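Local coordinates for DNA damage response protein Rtt109, putative (Neosartorya fumigata, PDB 5ZB9) that probably acetylates lysine side chains of histone H3, using acetyl-CoA as the acetyl donor, at residues T83-T87 with M334-R338; E197-S201 with N324-N330. All coordinates share one frame; numbering follows the deposited sequence.

Contact 1: residues T83-T87 with M334-R338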
ATOM      1  N   THR A  83     -14.192   3.940   3.731  1.00 31.09           N
ATOM      2  CA  THR A  83     -15.503   4.505   3.434  1.00 38.15           C
ATOM      3  C   THR A  83     -16.553   3.480   3.850  1.00 39.89           C
ATOM      4  O   THR A  83     -16.222   2.431   4.404  1.00 35.29           O
ATOM      5  CB  THR A  83     -15.690   4.848   1.937  1.00 33.75           C
ATOM      6  OG1 THR A  83     -15.606   3.648   1.156  1.00 34.71           O
ATOM      7  CG2 THR A  83     -14.649   5.849   1.469  1.00 27.18           C
ATOM      8  N   ALA A  84     -17.816   3.768   3.573  1.00 39.99           N
ATOM      9  CA  ALA A  84     -18.865   2.835   3.935  1.00 36.56           C
ATOM     10  C   ALA A  84     -18.726   1.546   3.136  1.00 39.31           C
ATOM     11  O   ALA A  84     -19.096   0.479   3.620  1.00 42.68           O
ATOM     12  CB  ALA A  84     -20.221   3.453   3.721  1.00 32.78           C
ATOM     13  N   HIS A  85     -18.167   1.632   1.929  1.00 36.93           N
ATOM     14  CA  HIS A  85     -18.154   0.468   1.036  1.00 42.19           C
ATOM     15  C   HIS A  85     -16.774  -0.055   0.616  1.00 34.62           C
ATOM     16  O   HIS A  85     -16.684  -1.061  -0.092  1.00 33.56           O
ATOM     17  CB  HIS A  85     -18.970   0.783  -0.218  1.00 43.05           C
ATOM     18  CG  HIS A  85     -20.412   1.064   0.067  1.00 58.72           C
ATOM     19  ND1 HIS A  85     -21.219   0.182   0.754  1.00 56.43           N
ATOM     20  CD2 HIS A  85     -21.187   2.134  -0.228  1.00 60.96           C
ATOM     21  CE1 HIS A  85     -22.431   0.693   0.864  1.00 59.30           C
ATOM     22  NE2 HIS A  85     -22.439   1.877   0.276  1.00 65.01           N
ATOM     23  N   LEU A  86     -15.707   0.600   1.061  1.00 32.94           N
ATOM     24  CA  LEU A  86     -14.364   0.158   0.696  1.00 28.91           C
ATOM     25  C   LEU A  86     -13.340   0.421   1.793  1.00 30.61           C
ATOM     26  O   LEU A  86     -13.299   1.514   2.362  1.00 27.76           O
ATOM     27  CB  LEU A  86     -13.914   0.845  -0.594  1.00 25.88           C
ATOM     28  CG  LEU A  86     -12.578   0.425  -1.207  1.00 27.44           C
ATOM     29  CD1 LEU A  86     -12.596  -1.047  -1.645  1.00 20.38           C
ATOM     30  CD2 LEU A  86     -12.228   1.340  -2.375  1.00 20.46           C
ATOM     31  N   THR A  87     -12.531  -0.597   2.093  1.00 28.39           N
ATOM     32  CA  THR A  87     -11.311  -0.415   2.874  1.00 26.77           C
ATOM     33  C   THR A  87     -10.119  -0.433   1.923  1.00 26.63           C
ATOM     34  O   THR A  87      -9.976  -1.351   1.112  1.00 23.71           O
ATOM     35  CB  THR A  87     -11.105  -1.509   3.940  1.00 29.33           C
ATOM     36  OG1 THR A  87     -12.221  -1.544   4.831  1.00 34.83           O
ATOM     37  CG2 THR A  87      -9.831  -1.235   4.745  1.00 24.13           C
ATOM     38  N   MET A 334     -19.257  -2.238  -7.152  1.00 57.14           N
ATOM     39  CA  MET A 334     -19.127  -1.310  -6.031  1.00 54.22           C
ATOM     40  C   MET A 334     -20.383  -0.442  -5.903  1.00 64.66           C
ATOM     41  O   MET A 334     -21.014  -0.106  -6.907  1.00 65.61           O
ATOM     42  CB  MET A 334     -17.875  -0.439  -6.217  1.00 48.20           C
ATOM     43  CG  MET A 334     -17.672   0.670  -5.177  1.00 54.01           C
ATOM     44  SD  MET A 334     -17.604   0.117  -3.455  1.00 62.85           S
ATOM     45  CE  MET A 334     -16.077  -0.818  -3.405  1.00 38.67           C
ATOM     46  N   THR A 335     -20.759  -0.102  -4.671  1.00 64.15           N
ATOM     47  CA  THR A 335     -21.916   0.761  -4.449  1.00 66.53           C
ATOM     48  C   THR A 335     -21.489   2.123  -3.881  1.00 65.13           C
ATOM     49  O   THR A 335     -20.454   2.242  -3.223  1.00 63.25           O
ATOM     50  CB  THR A 335     -22.958   0.093  -3.510  1.00 64.54           C
ATOM     51  OG1 THR A 335     -22.389  -0.125  -2.214  1.00 69.31           O
ATOM     52  CG2 THR A 335     -23.422  -1.243  -4.083  1.00 62.20           C
ATOM     53  N   SER A 336     -22.295   3.144  -4.158  1.00 72.46           N
ATOM     54  CA  SER A 336     -21.992   4.525  -3.781  1.00 73.48           C
ATOM     55  C   SER A 336     -22.489   4.891  -2.371  1.00 73.84           C
ATOM     56  O   SER A 336     -23.587   4.497  -1.967  1.00 66.00           O
ATOM     57  CB  SER A 336     -22.602   5.480  -4.815  1.00 70.54           C
ATOM     58  OG  SER A 336     -22.418   6.839  -4.460  1.00 74.89           O
ATOM     59  N   SER A 337     -21.674   5.642  -1.631  1.00 73.50           N
ATOM     60  CA  SER A 337     -22.079   6.171  -0.327  1.00 75.80           C
ATOM     61  C   SER A 337     -22.238   7.695  -0.390  1.00 74.99           C
ATOM     62  O   SER A 337     -22.392   8.354   0.641  1.00 73.40           O
ATOM     63  CB  SER A 337     -21.069   5.784   0.767  1.00 69.25           C
ATOM     64  OG  SER A 337     -19.811   6.426   0.591  1.00 62.76           O
ATOM     65  N   ARG A 338     -22.204   8.240  -1.605  1.00 70.96           N
ATOM     66  CA  ARG A 338     -22.326   9.682  -1.823  1.00 75.12           C
ATOM     67  C   ARG A 338     -23.732  10.200  -1.535  1.00 85.90           C
ATOM     68  O   ARG A 338     -24.718   9.469  -1.675  1.00 86.24           O
ATOM     69  CB  ARG A 338     -21.949  10.047  -3.265  1.00 71.50           C
ATOM     70  CG  ARG A 338     -20.530   9.687  -3.670  1.00 65.11           C
ATOM     71  CD  ARG A 338     -20.201  10.177  -5.073  1.00 57.63           C
ATOM     72  NE  ARG A 338     -21.064   9.585  -6.100  1.00 69.38           N
ATOM     73  CZ  ARG A 338     -20.838   8.418  -6.705  1.00 67.45           C
ATOM     74  NH1 ARG A 338     -19.776   7.685  -6.386  1.00 59.60           N
ATOM     75  NH2 ARG A 338     -21.685   7.980  -7.630  1.00 63.34           N
TER
HETATM   76  O   HOH W   1     -18.447   6.738   3.111  1.00 42.38           O

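Contact 2: residues E197-S201 with N324-N330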
ATOM      1  N   GLU A 197     -17.927 -18.879  -4.871  1.00103.59           N
ATOM      2  CA  GLU A 197     -16.995 -17.829  -4.460  1.00 94.91           C
ATOM      3  C   GLU A 197     -17.565 -16.894  -3.398  1.00 91.79           C
ATOM      4  O   GLU A 197     -16.819 -16.115  -2.801  1.00 92.06           O
ATOM      5  CB  GLU A 197     -16.559 -16.998  -5.673  1.00 86.39           C
ATOM      6  CG  GLU A 197     -15.726 -17.753  -6.695  1.00 74.27           C
ATOM      7  CD  GLU A 197     -15.585 -17.001  -8.007  1.00 70.56           C
ATOM      8  OE1 GLU A 197     -15.601 -15.746  -7.999  1.00 61.76           O
ATOM      9  OE2 GLU A 197     -15.468 -17.673  -9.051  1.00 74.62           O
ATOM     10  N   SER A 198     -18.875 -16.958  -3.165  1.00 88.61           N
ATOM     11  CA  SER A 198     -19.515 -16.030  -2.232  1.00 85.14           C
ATOM     12  C   SER A 198     -19.353 -16.468  -0.775  1.00 82.02           C
ATOM     13  O   SER A 198     -19.142 -15.632   0.102  1.00 76.49           O
ATOM     14  CB  SER A 198     -21.002 -15.864  -2.566  1.00 87.02           C
ATOM     15  OG  SER A 198     -21.525 -14.667  -2.009  1.00 75.25           O
ATOM     16  N   ALA A 199     -19.441 -17.772  -0.521  1.00 85.10           N
ATOM     17  CA  ALA A 199     -19.342 -18.296   0.842  1.00 80.50           C
ATOM     18  C   ALA A 199     -17.914 -18.229   1.393  1.00 78.09           C
ATOM     19  O   ALA A 199     -17.691 -18.425   2.589  1.00 77.01           O
ATOM     20  CB  ALA A 199     -19.857 -19.727   0.893  1.00 76.51           C
ATOM     21  N   LYS A 200     -16.955 -17.949   0.516  1.00 77.64           N
ATOM     22  CA  LYS A 200     -15.542 -17.915   0.891  1.00 74.88           C
ATOM     23  C   LYS A 200     -14.889 -16.577   0.551  1.00 59.89           C
ATOM     24  O   LYS A 200     -15.349 -15.860  -0.338  1.00 57.26           O
ATOM     25  CB  LYS A 200     -14.791 -19.055   0.196  1.00 75.06           C
ATOM     26  CG  LYS A 200     -15.182 -19.234  -1.267  1.00 80.12           C
ATOM     27  CD  LYS A 200     -14.963 -20.668  -1.733  1.00 88.92           C
ATOM     28  CE  LYS A 200     -15.629 -21.670  -0.793  1.00 92.83           C
ATOM     29  NZ  LYS A 200     -17.097 -21.430  -0.651  1.00 93.45           N
ATOM     30  N   SER A 201     -13.824 -16.241   1.272  1.00 54.04           N
ATOM     31  CA  SER A 201     -13.062 -15.029   0.988  1.00 42.75           C
ATOM     32  C   SER A 201     -12.204 -15.228  -0.261  1.00 38.46           C
ATOM     33  O   SER A 201     -11.408 -16.177  -0.337  1.00 35.87           O
ATOM     34  CB  SER A 201     -12.189 -14.653   2.181  1.00 41.09           C
ATOM     35  OG  SER A 201     -12.492 -13.345   2.629  1.00 51.11           O
ATOM     36  N   ASN A 324     -12.478  -9.905  -1.936  1.00 29.69           N
ATOM     37  CA  ASN A 324     -13.922  -9.948  -1.739  1.00 35.61           C
ATOM     38  C   ASN A 324     -14.269 -10.933  -0.642  1.00 32.95           C
ATOM     39  O   ASN A 324     -14.106 -12.141  -0.810  1.00 38.30           O
ATOM     40  CB  ASN A 324     -14.641 -10.304  -3.042  1.00 31.51           C
ATOM     41  CG  ASN A 324     -14.446  -9.248  -4.113  1.00 35.13           C
ATOM     42  OD1 ASN A 324     -14.963  -8.141  -4.001  1.00 36.21           O
ATOM     43  ND2 ASN A 324     -13.685  -9.581  -5.154  1.00 36.08           N
ATOM     44  N   PRO A 325     -14.739 -10.412   0.500  1.00 40.52           N
ATOM     45  CA  PRO A 325     -15.042 -11.202   1.693  1.00 48.78           C
ATOM     46  C   PRO A 325     -16.277 -12.085   1.474  1.00 52.50           C
ATOM     47  O   PRO A 325     -16.994 -11.875   0.490  1.00 45.90           O
ATOM     48  CB  PRO A 325     -15.295 -10.128   2.751  1.00 39.92           C
ATOM     49  CG  PRO A 325     -15.914  -9.026   1.976  1.00 44.17           C
ATOM     50  CD  PRO A 325     -15.155  -9.008   0.667  1.00 46.47           C
ATOM     51  N   PRO A 326     -16.514 -13.066   2.364  1.00 57.04           N
ATOM     52  CA  PRO A 326     -17.674 -13.942   2.178  1.00 55.45           C
ATOM     53  C   PRO A 326     -18.981 -13.158   2.088  1.00 56.69           C
ATOM     54  O   PRO A 326     -19.231 -12.267   2.902  1.00 54.68           O
ATOM     55  CB  PRO A 326     -17.647 -14.831   3.427  1.00 59.51           C
ATOM     56  CG  PRO A 326     -16.214 -14.839   3.850  1.00 56.26           C
ATOM     57  CD  PRO A 326     -15.714 -13.457   3.543  1.00 53.29           C
ATOM     58  N   GLY A 327     -19.796 -13.481   1.091  1.00 60.37           N
ATOM     59  CA  GLY A 327     -21.037 -12.764   0.863  1.00 59.22           C
ATOM     60  C   GLY A 327     -20.840 -11.724  -0.217  1.00 59.98           C
ATOM     61  O   GLY A 327     -21.661 -10.828  -0.404  1.00 61.78           O
ATOM     62  N   LEU A 328     -19.730 -11.853  -0.932  1.00 69.66           N
ATOM     63  CA  LEU A 328     -19.359 -10.900  -1.967  1.00 61.51           C
ATOM     64  C   LEU A 328     -18.501 -11.608  -3.010  1.00 63.93           C
ATOM     65  O   LEU A 328     -17.527 -12.284  -2.667  1.00 62.07           O
ATOM     66  CB  LEU A 328     -18.612  -9.707  -1.357  1.00 58.82           C
ATOM     67  CG  LEU A 328     -18.835  -8.305  -1.935  1.00 62.60           C
ATOM     68  CD1 LEU A 328     -20.298  -7.888  -1.827  1.00 54.16           C
ATOM     69  CD2 LEU A 328     -17.932  -7.287  -1.239  1.00 50.12           C
ATOM     70  N   VAL A 329     -18.887 -11.481  -4.278  1.00 65.26           N
ATOM     71  CA  VAL A 329     -18.093 -12.009  -5.384  1.00 60.88           C
ATOM     72  C   VAL A 329     -17.591 -10.835  -6.213  1.00 61.15           C
ATOM     73  O   VAL A 329     -18.053  -9.705  -6.029  1.00 60.79           O
ATOM     74  CB  VAL A 329     -18.899 -12.974  -6.272  1.00 63.82           C
ATOM     75  CG1 VAL A 329     -19.268 -14.225  -5.496  1.00 73.38           C
ATOM     76  CG2 VAL A 329     -20.141 -12.284  -6.814  1.00 63.55           C
ATOM     77  N   ASN A 330     -16.655 -11.092  -7.124  1.00 59.68           N
ATOM     78  CA  ASN A 330     -16.066 -10.012  -7.913  1.00 62.79           C
ATOM     79  C   ASN A 330     -16.991  -9.484  -9.021  1.00 69.04           C
ATOM     80  O   ASN A 330     -16.624  -8.561  -9.748  1.00 65.21           O
ATOM     81  CB  ASN A 330     -14.728 -10.458  -8.518  1.00 52.08           C
ATOM     82  CG  ASN A 330     -14.889 -11.514  -9.591  1.00 61.16           C
ATOM     83  OD1 ASN A 330     -15.836 -12.300  -9.576  1.00 73.37           O
ATOM     84  ND2 ASN A 330     -13.953 -11.541 -10.529  1.00 60.11           N
TER
HETATM   85  O   HOH W   2     -15.997 -14.013  -1.954  1.00 53.00           O

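Contact 1: residues T83-T87 with M334-R338
With CG anti to its carbonyl carbon (chi1 -62°), H85 extends its imidazole across the backbone of 334-338, where T335 meets it from above. T335 places OG1 between its own backbone N and carbonyl carbon (chi1 63°), and the hydroxyl oxygen comes to lie over the middle of one imidazole face. T335 CB rides over the same face in a CH-pi contact, 4.2 Å from the ring centroid and close to the ring normal. The opposite face is backed by A84 CB. T335 O approaches H85 CD2 obliquely from the T335 side, at 3.1 Å, while S336 O lies at the ring edge, near its plane, 3.6 Å from H85 NE2.

M334 packs against H85 CB and the backbone carbonyl rather than against the ring. Its chain bends at chi2 and chi3, which turns the thioether back toward 83-87: SD packs against H85 CB at 3.6 Å, and CE sits 3.4 Å from H85 O. The same methyl touches L86 CD1 at 3.9 Å, the two side chains meeting nearly at right angles next to strand 86-96.

At the other end, A84 CB and S337 CB pack together at 3.9 Å. A water accepts from A84 N and donates to S337 OG, which is also hydrogen-bonded to E48. T83 OG1 receives weak hydrogen bonds from H85 N and L86 N, tying together the turn that carries the imidazole. Beyond the contact, R338 forms salt bridges with E45 and D246.

No clear direct hydrogen bond joins the two segments. The imidazole is instead held between the T335 side chain and A84 CB, with the carbonyl oxygens of T335 and S336 near it and a single water bridging A84 N and S337 OG.

Contact 2: residues E197-S201 with N324-N330
A type II beta turn, P325 to L328, lies against residues 197-201, which begin in the weakly bonded helix 193-198, with S198 and P326 in close touch. S198 swings OG anti to its backbone N (chi1 -160°), beside the carbonyl carbon, so that the hydroxyl oxygen comes 3.5 Å from both G327 CA and L328 N. V329 meets the same segment with one branch: CG1, anti to its carbonyl carbon (chi1 -66°), packs 3.8 Å from S198 CB and also reaches E197 CB. E197 runs on extended beyond CG and gives its carboxylate OE2 to T184.

The P326 ring packs beside the chain leading into strand 202-208. Its CD lies 3.4 Å from S201 OG, its CG faces the peptide between K200 and S201, and its CB approaches A199 O. N324, the last residue of strand 317-324, turns its amide away to R133, E183 and Q243, while its backbone pairs with S202. A water lies between E197 O and L328 O, but at distances too short for its bonds to be taken at face value.

The turn passes G327 with positive phi, a backbone conformation suited to glycine at this position of a type II turn. Its N-H points to S198 O in a hydrogen bond with an N-H...O angle of 157°; the G327 N to S198 O separation of 2.5 Å is shorter than usual, and its exact length is doubtful.

How the contacts relate
The centres of contacts 1 and 2 lie about 17 Å apart, on the same side of the chain's centre. In sequence, 83-87 comes first, then 197-201, 324-330 and 334-338, so the residues joined by contact 2 fall between the halves of contact 1. The last two segments belong to one loop after strand 317-324: it first turns against residues 197-201 and then crosses to 83-87. Both neighbouring strands, 86-96 and 202-208, belong to the same mixed sheet, with strands 133-140 and 317-324 between them. One loop thus packs at two places beside the acetyltransferase sheet, away from the CoA-binding residues.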